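Long-range contact in BpsB (PgaB), Poly-beta-1,6-N-acetyl-D-glucosamine N-deacetylase (Bordetella bronchiseptica RB50, PDB 5BU6), which removes N-acetyl groups from poly-beta-1,6-N-acetyl-D-glucosamine as a metal-dependent family 4 carbohydrate esterase and is required for biofilm formation: residues D83-P95 with D132-S146. The protein carries 5 engineered substitutions. Residues are numbered along the deposited sequence; the frame is centred on the assembly and turned at random.
Sequences DDGYASTYTKVFP and DFFMTWAQLREMAQS. With NI (nickel (II) ion), chain C.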
loop_
_atom_site.group_PDB
_atom_site.type_symbol
_atom_site.label_atom_id
_atom_site.label_comp_id
_atom_site.label_asym_id
_atom_site.label_seq_id
_atom_site.Cartn_x
_atom_site.Cartn_y
_atom_site.Cartn_z
ATOM N N ASP A 83 4.310 2.671 1.065
ATOM C CA ASP A 83 4.246 1.536 0.133
ATOM C C ASP A 83 5.420 1.521 -0.850
ATOM O O ASP A 83 6.112 2.520 -0.998
ATOM C CB ASP A 83 2.931 1.533 -0.653
ATOM C CG ASP A 83 1.862 2.423 -0.037
ATOM O OD1 ASP A 83 1.548 2.250 1.161
ATOM O OD2 ASP A 83 1.326 3.290 -0.767
ATOM N N ASP A 84 5.621 0.357 -1.477
ATOM C CA ASP A 84 6.483 0.113 -2.648
ATOM C C ASP A 84 7.799 -0.528 -2.233
ATOM O O ASP A 84 8.464 -1.155 -3.051
ATOM C CB ASP A 84 6.768 1.368 -3.472
ATOM C CG ASP A 84 5.572 1.834 -4.284
ATOM O OD1 ASP A 84 4.465 1.296 -4.103
ATOM O OD2 ASP A 84 5.737 2.766 -5.104
ATOM N N GLY A 85 8.175 -0.383 -0.968
ATOM C CA GLY A 85 9.294 -1.140 -0.434
ATOM C C GLY A 85 10.671 -0.709 -0.926
ATOM O O GLY A 85 11.607 -1.512 -0.954
ATOM N N TYR A 86 10.808 0.552 -1.311
ATOM C CA TYR A 86 12.129 1.070 -1.672
ATOM C C TYR A 86 13.091 1.083 -0.470
ATOM O O TYR A 86 12.652 1.047 0.674
ATOM C CB TYR A 86 11.998 2.463 -2.281
ATOM C CG TYR A 86 11.539 2.445 -3.731
ATOM C CD1 TYR A 86 12.451 2.230 -4.771
ATOM C CD2 TYR A 86 10.213 2.651 -4.067
ATOM C CE1 TYR A 86 12.038 2.224 -6.091
ATOM C CE2 TYR A 86 9.790 2.645 -5.386
ATOM C CZ TYR A 86 10.702 2.432 -6.392
ATOM O OH TYR A 86 10.280 2.426 -7.706
ATOM N N ALA A 87 14.403 1.145 -0.740
ATOM C CA ALA A 87 15.418 1.004 0.307
ATOM C C ALA A 87 15.340 2.089 1.369
ATOM O O ALA A 87 15.631 1.836 2.543
ATOM C CB ALA A 87 16.828 0.987 -0.307
ATOM N N SER A 88 14.954 3.298 0.964
ATOM C CA SER A 88 14.912 4.423 1.888
ATOM C C SER A 88 13.860 4.219 2.988
ATOM O O SER A 88 13.922 4.849 4.044
ATOM C CB SER A 88 14.630 5.705 1.135
ATOM O OG SER A 88 13.322 5.645 0.594
ATOM N N THR A 89 12.899 3.339 2.743
ATOM C CA THR A 89 11.938 2.982 3.788
ATOM C C THR A 89 12.664 2.437 5.016
ATOM O O THR A 89 12.274 2.703 6.151
ATOM C CB THR A 89 10.914 1.962 3.292
ATOM O OG1 THR A 89 10.168 2.551 2.220
ATOM C CG2 THR A 89 9.933 1.601 4.420
ATOM N N TYR A 90 13.750 1.712 4.792
ATOM C CA TYR A 90 14.499 1.125 5.901
ATOM C C TYR A 90 15.551 2.080 6.472
ATOM O O TYR A 90 15.747 2.178 7.683
ATOM C CB TYR A 90 15.164 -0.183 5.451
ATOM C CG TYR A 90 16.005 -0.832 6.529
ATOM C CD1 TYR A 90 15.414 -1.634 7.502
ATOM C CD2 TYR A 90 17.371 -0.611 6.605
ATOM C CE1 TYR A 90 16.169 -2.227 8.503
ATOM C CE2 TYR A 90 18.139 -1.201 7.606
ATOM C CZ TYR A 90 17.515 -2.011 8.557
ATOM O OH TYR A 90 18.238 -2.606 9.563
ATOM N N THR A 91 16.274 2.774 5.606
ATOM C CA THR A 91 17.373 3.580 6.101
ATOM C C THR A 91 16.934 4.945 6.566
ATOM O O THR A 91 17.620 5.569 7.377
ATOM C CB THR A 91 18.455 3.741 5.013
ATOM O OG1 THR A 91 17.851 4.292 3.843
ATOM C CG2 THR A 91 19.009 2.394 4.653
ATOM N N LYS A 92 15.801 5.440 6.070
ATOM C CA LYS A 92 15.407 6.799 6.451
ATOM C C LYS A 92 14.109 6.862 7.258
ATOM O O LYS A 92 14.037 7.580 8.262
ATOM C CB LYS A 92 15.277 7.684 5.209
ATOM C CG LYS A 92 16.551 7.739 4.367
ATOM C CD LYS A 92 17.721 8.342 5.139
ATOM C CE LYS A 92 17.888 9.827 4.849
ATOM N NZ LYS A 92 19.218 10.359 5.289
ATOM N N VAL A 93 13.090 6.128 6.822
ATOM C CA VAL A 93 11.792 6.201 7.477
ATOM C C VAL A 93 11.806 5.443 8.799
ATOM O O VAL A 93 11.380 5.968 9.823
ATOM C CB VAL A 93 10.648 5.634 6.597
ATOM C CG1 VAL A 93 9.329 5.680 7.358
ATOM C CG2 VAL A 93 10.518 6.411 5.298
ATOM N N PHE A 94 12.320 4.217 8.765
ATOM C CA PHE A 94 12.344 3.330 9.934
ATOM C C PHE A 94 12.972 3.989 11.191
ATOM O O PHE A 94 12.364 3.965 12.260
ATOM C CB PHE A 94 13.065 2.024 9.551
ATOM C CG PHE A 94 13.062 0.967 10.629
ATOM C CD1 PHE A 94 11.948 0.765 11.430
ATOM C CD2 PHE A 94 14.168 0.139 10.804
ATOM C CE1 PHE A 94 11.948 -0.217 12.420
ATOM C CE2 PHE A 94 14.172 -0.850 11.781
ATOM C CZ PHE A 94 13.052 -1.026 12.593
ATOM N N PRO A 95 14.162 4.616 11.066
ATOM C CA PRO A 95 14.711 5.223 12.289
ATOM C C PRO A 95 13.942 6.454 12.754
ATOM O O PRO A 95 14.019 6.787 13.928
ATOM C CB PRO A 95 16.153 5.590 11.898
ATOM C CG PRO A 95 16.186 5.573 10.430
ATOM C CD PRO A 95 15.136 4.640 9.955
ATOM N N ASP A 132 18.737 -3.664 -6.211
ATOM C CA ASP A 132 19.065 -3.156 -4.879
ATOM C C ASP A 132 18.483 -1.767 -4.589
ATOM O O ASP A 132 18.797 -1.154 -3.563
ATOM C CB ASP A 132 20.582 -3.148 -4.676
ATOM C CG ASP A 132 21.332 -2.736 -5.921
ATOM O OD1 ASP A 132 20.691 -2.200 -6.844
ATOM O OD2 ASP A 132 22.564 -2.942 -5.973
ATOM N N PHE A 133 17.600 -1.279 -5.456
ATOM C CA PHE A 133 16.796 -0.107 -5.098
ATOM C C PHE A 133 15.763 -0.432 -4.024
ATOM O O PHE A 133 15.199 0.469 -3.400
ATOM C CB PHE A 133 16.082 0.478 -6.324
ATOM C CG PHE A 133 16.930 1.425 -7.129
ATOM C CD1 PHE A 133 18.309 1.355 -7.068
ATOM C CD2 PHE A 133 16.349 2.404 -7.913
ATOM C CE1 PHE A 133 19.110 2.238 -7.796
ATOM C CE2 PHE A 133 17.142 3.301 -8.646
ATOM C CZ PHE A 133 18.519 3.217 -8.582
ATOM N N PHE A 134 15.500 -1.716 -3.823
ATOM C CA PHE A 134 14.477 -2.140 -2.862
ATOM C C PHE A 134 15.061 -2.734 -1.575
ATOM O O PHE A 134 16.117 -3.352 -1.593
ATOM C CB PHE A 134 13.547 -3.151 -3.541
ATOM C CG PHE A 134 12.822 -2.577 -4.716
ATOM C CD1 PHE A 134 11.688 -1.813 -4.529
ATOM C CD2 PHE A 134 13.307 -2.740 -5.997
ATOM C CE1 PHE A 134 11.030 -1.246 -5.605
ATOM C CE2 PHE A 134 12.649 -2.187 -7.076
ATOM C CZ PHE A 134 11.515 -1.432 -6.878
ATOM N N MET A 135 14.337 -2.549 -0.473
ATOM C CA MET A 135 14.614 -3.209 0.793
ATOM C C MET A 135 14.748 -4.707 0.636
ATOM O O MET A 135 14.026 -5.334 -0.153
ATOM C CB MET A 135 13.498 -2.949 1.805
ATOM C CG MET A 135 13.556 -1.662 2.513
ATOM S SD MET A 135 12.213 -1.639 3.737
ATOM C CE MET A 135 10.786 -1.662 2.671
ATOM N N THR A 136 15.651 -5.292 1.410
ATOM C CA THR A 136 15.776 -6.743 1.399
ATOM C C THR A 136 14.745 -7.382 2.314
ATOM O O THR A 136 14.107 -6.712 3.128
ATOM C CB THR A 136 17.177 -7.184 1.807
ATOM O OG1 THR A 136 17.407 -6.867 3.182
ATOM C CG2 THR A 136 18.221 -6.487 0.922
ATOM N N TRP A 137 14.553 -8.683 2.147
ATOM C CA TRP A 137 13.641 -9.414 3.009
ATOM C C TRP A 137 14.100 -9.334 4.455
ATOM O O TRP A 137 13.278 -9.238 5.364
ATOM C CB TRP A 137 13.527 -10.867 2.576
ATOM C CG TRP A 137 12.585 -11.144 1.418
ATOM C CD1 TRP A 137 12.909 -11.737 0.229
ATOM C CD2 TRP A 137 11.184 -10.852 1.351
ATOM N NE1 TRP A 137 11.791 -11.838 -0.567
ATOM C CE2 TRP A 137 10.718 -11.321 0.104
ATOM C CE3 TRP A 137 10.267 -10.268 2.240
ATOM C CZ2 TRP A 137 9.381 -11.211 -0.289
ATOM C CZ3 TRP A 137 8.941 -10.154 1.845
ATOM C CH2 TRP A 137 8.515 -10.622 0.595
ATOM N N ALA A 138 15.410 -9.404 4.665
ATOM C CA ALA A 138 15.977 -9.340 6.015
ATOM C C ALA A 138 15.640 -8.012 6.669
ATOM O O ALA A 138 15.280 -7.953 7.855
ATOM C CB ALA A 138 17.467 -9.531 5.973
ATOM N N GLN A 139 15.749 -6.940 5.892
ATOM C CA GLN A 139 15.373 -5.614 6.378
ATOM C C GLN A 139 13.871 -5.532 6.726
ATOM O O GLN A 139 13.500 -5.001 7.772
ATOM C CB GLN A 139 15.751 -4.540 5.341
ATOM C CG GLN A 139 17.258 -4.256 5.318
ATOM C CD GLN A 139 17.708 -3.507 4.079
ATOM O OE1 GLN A 139 16.945 -3.303 3.141
ATOM N NE2 GLN A 139 18.969 -3.114 4.066
ATOM N N LEU A 140 13.010 -6.067 5.869
ATOM C CA LEU A 140 11.580 -6.089 6.180
ATOM C C LEU A 140 11.258 -6.882 7.437
ATOM O O LEU A 140 10.410 -6.470 8.245
ATOM C CB LEU A 140 10.772 -6.674 5.014
ATOM C CG LEU A 140 10.605 -5.719 3.832
ATOM C CD1 LEU A 140 10.230 -6.508 2.600
ATOM C CD2 LEU A 140 9.535 -4.668 4.127
ATOM N N ARG A 141 11.915 -8.027 7.598
ATOM C CA ARG A 141 11.691 -8.853 8.768
ATOM C C ARG A 141 12.111 -8.100 10.026
ATOM O O ARG A 141 11.446 -8.186 11.058
ATOM C CB ARG A 141 12.452 -10.175 8.651
ATOM C CG ARG A 141 12.332 -11.071 9.873
ATOM C CD ARG A 141 12.879 -12.455 9.554
ATOM N NE ARG A 141 13.268 -13.219 10.745
ATOM C CZ ARG A 141 12.422 -13.903 11.515
ATOM N NH1 ARG A 141 12.874 -14.576 12.569
ATOM N NH2 ARG A 141 11.125 -13.911 11.234
ATOM N N GLU A 142 13.205 -7.346 9.944
ATOM C CA GLU A 142 13.646 -6.574 11.097
ATOM C C GLU A 142 12.611 -5.520 11.512
ATOM O O GLU A 142 12.344 -5.337 12.703
ATOM C CB GLU A 142 14.986 -5.896 10.825
ATOM C CG GLU A 142 15.537 -5.172 12.043
ATOM C CD GLU A 142 16.903 -4.559 11.806
ATOM O OE1 GLU A 142 17.707 -5.165 11.066
ATOM O OE2 GLU A 142 17.170 -3.468 12.356
ATOM N N MET A 143 12.028 -4.839 10.529
ATOM C CA MET A 143 11.002 -3.839 10.800
ATOM C C MET A 143 9.776 -4.477 11.438
ATOM O O MET A 143 9.198 -3.951 12.391
ATOM C CB MET A 143 10.605 -3.117 9.512
ATOM C CG MET A 143 11.715 -2.222 8.978
ATOM S SD MET A 143 11.176 -1.010 7.759
ATOM C CE MET A 143 10.330 -2.041 6.576
ATOM N N ALA A 144 9.372 -5.607 10.881
ATOM C CA ALA A 144 8.260 -6.365 11.423
ATOM C C ALA A 144 8.541 -6.770 12.859
ATOM O O ALA A 144 7.665 -6.712 13.706
ATOM C CB ALA A 144 7.985 -7.596 10.566
ATOM N N GLN A 145 9.773 -7.167 13.148
ATOM C CA GLN A 145 10.086 -7.633 14.490
ATOM C C GLN A 145 10.291 -6.498 15.492
ATOM O O GLN A 145 10.359 -6.746 16.689
ATOM C CB GLN A 145 11.322 -8.529 14.467
ATOM C CG GLN A 145 11.061 -9.876 13.809
ATOM C CD GLN A 145 12.264 -10.785 13.867
ATOM O OE1 GLN A 145 13.398 -10.345 13.674
ATOM N NE2 GLN A 145 12.026 -12.061 14.145
ATOM N N SER A 146 10.375 -5.262 15.006
ATOM C CA SER A 146 10.547 -4.102 15.886
ATOM C C SER A 146 9.282 -3.780 16.703
ATOM O O SER A 146 9.335 -3.078 17.703
ATOM C CB SER A 146 10.935 -2.874 15.073
ATOM O OG SER A 146 9.813 -2.377 14.348
HETATM NI NI NI C . 2.588 1.878 -4.836
HETATM O O HOH W 1 2.558 3.192 -3.165
HETATM O O HOH W 2 3.508 3.599 -5.780
HETATM O O HOH W 3 11.371 -4.375 -0.740
#
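Y90 lays its ring flat against the aliphatic chain of Q139, whose CG sits over the ring centre, 3.6 Å from the centroid in a CH-pi contact. The Q139 amide plane is inclined only 12° to the ring and stacks on the same face as CG. The phenol OH lies near both oxygens of the E142 carboxylate, which stands nearly perpendicular to the ring; the bonding is weak and the choice between them unsettled. One turn on, F94 repeats the theme with M143: CG lies over the ring centre, 3.7 Å from the centroid, and SD approaches obliquely in a Met-aromatic contact. S146 CB lies in the ring plane, at its edge. Both aromatics have CG anti to the backbone N (chi1 178° in Y90), which sends their rings across to helix 137-145.

Toward the active site the backbones themselves join. A single beta bridge pairs Y86 with F134: M135 N donates to G85 O (3.0 Å), and A87 N to F133 O (2.9 Å). Beside it these two flat side chains point the same way and can stack, offset, with F134 CE1 over the rim of the Y86 face. Flexible M135 bends at chi3, packing CE tightly on G85 CA at 3.5 Å; positive phi suits glycine here.

The bridge adjoins D84, whose OD1 binds nickel at 2.1 Å, with H154 and H159 completing the protein ligands. Further out, N-cap T136 and Q139 form a capping box: T136 OG1 accepts from Q139 N, and Q139 OE1 from T136 N, tying down the amide stacked on Y90. M143 and L140 touch strands 104-108 and 149-153, M135 of the preceding loop also touches V106, and segment 88-95 runs alongside helix 137-145, 23° from parallel.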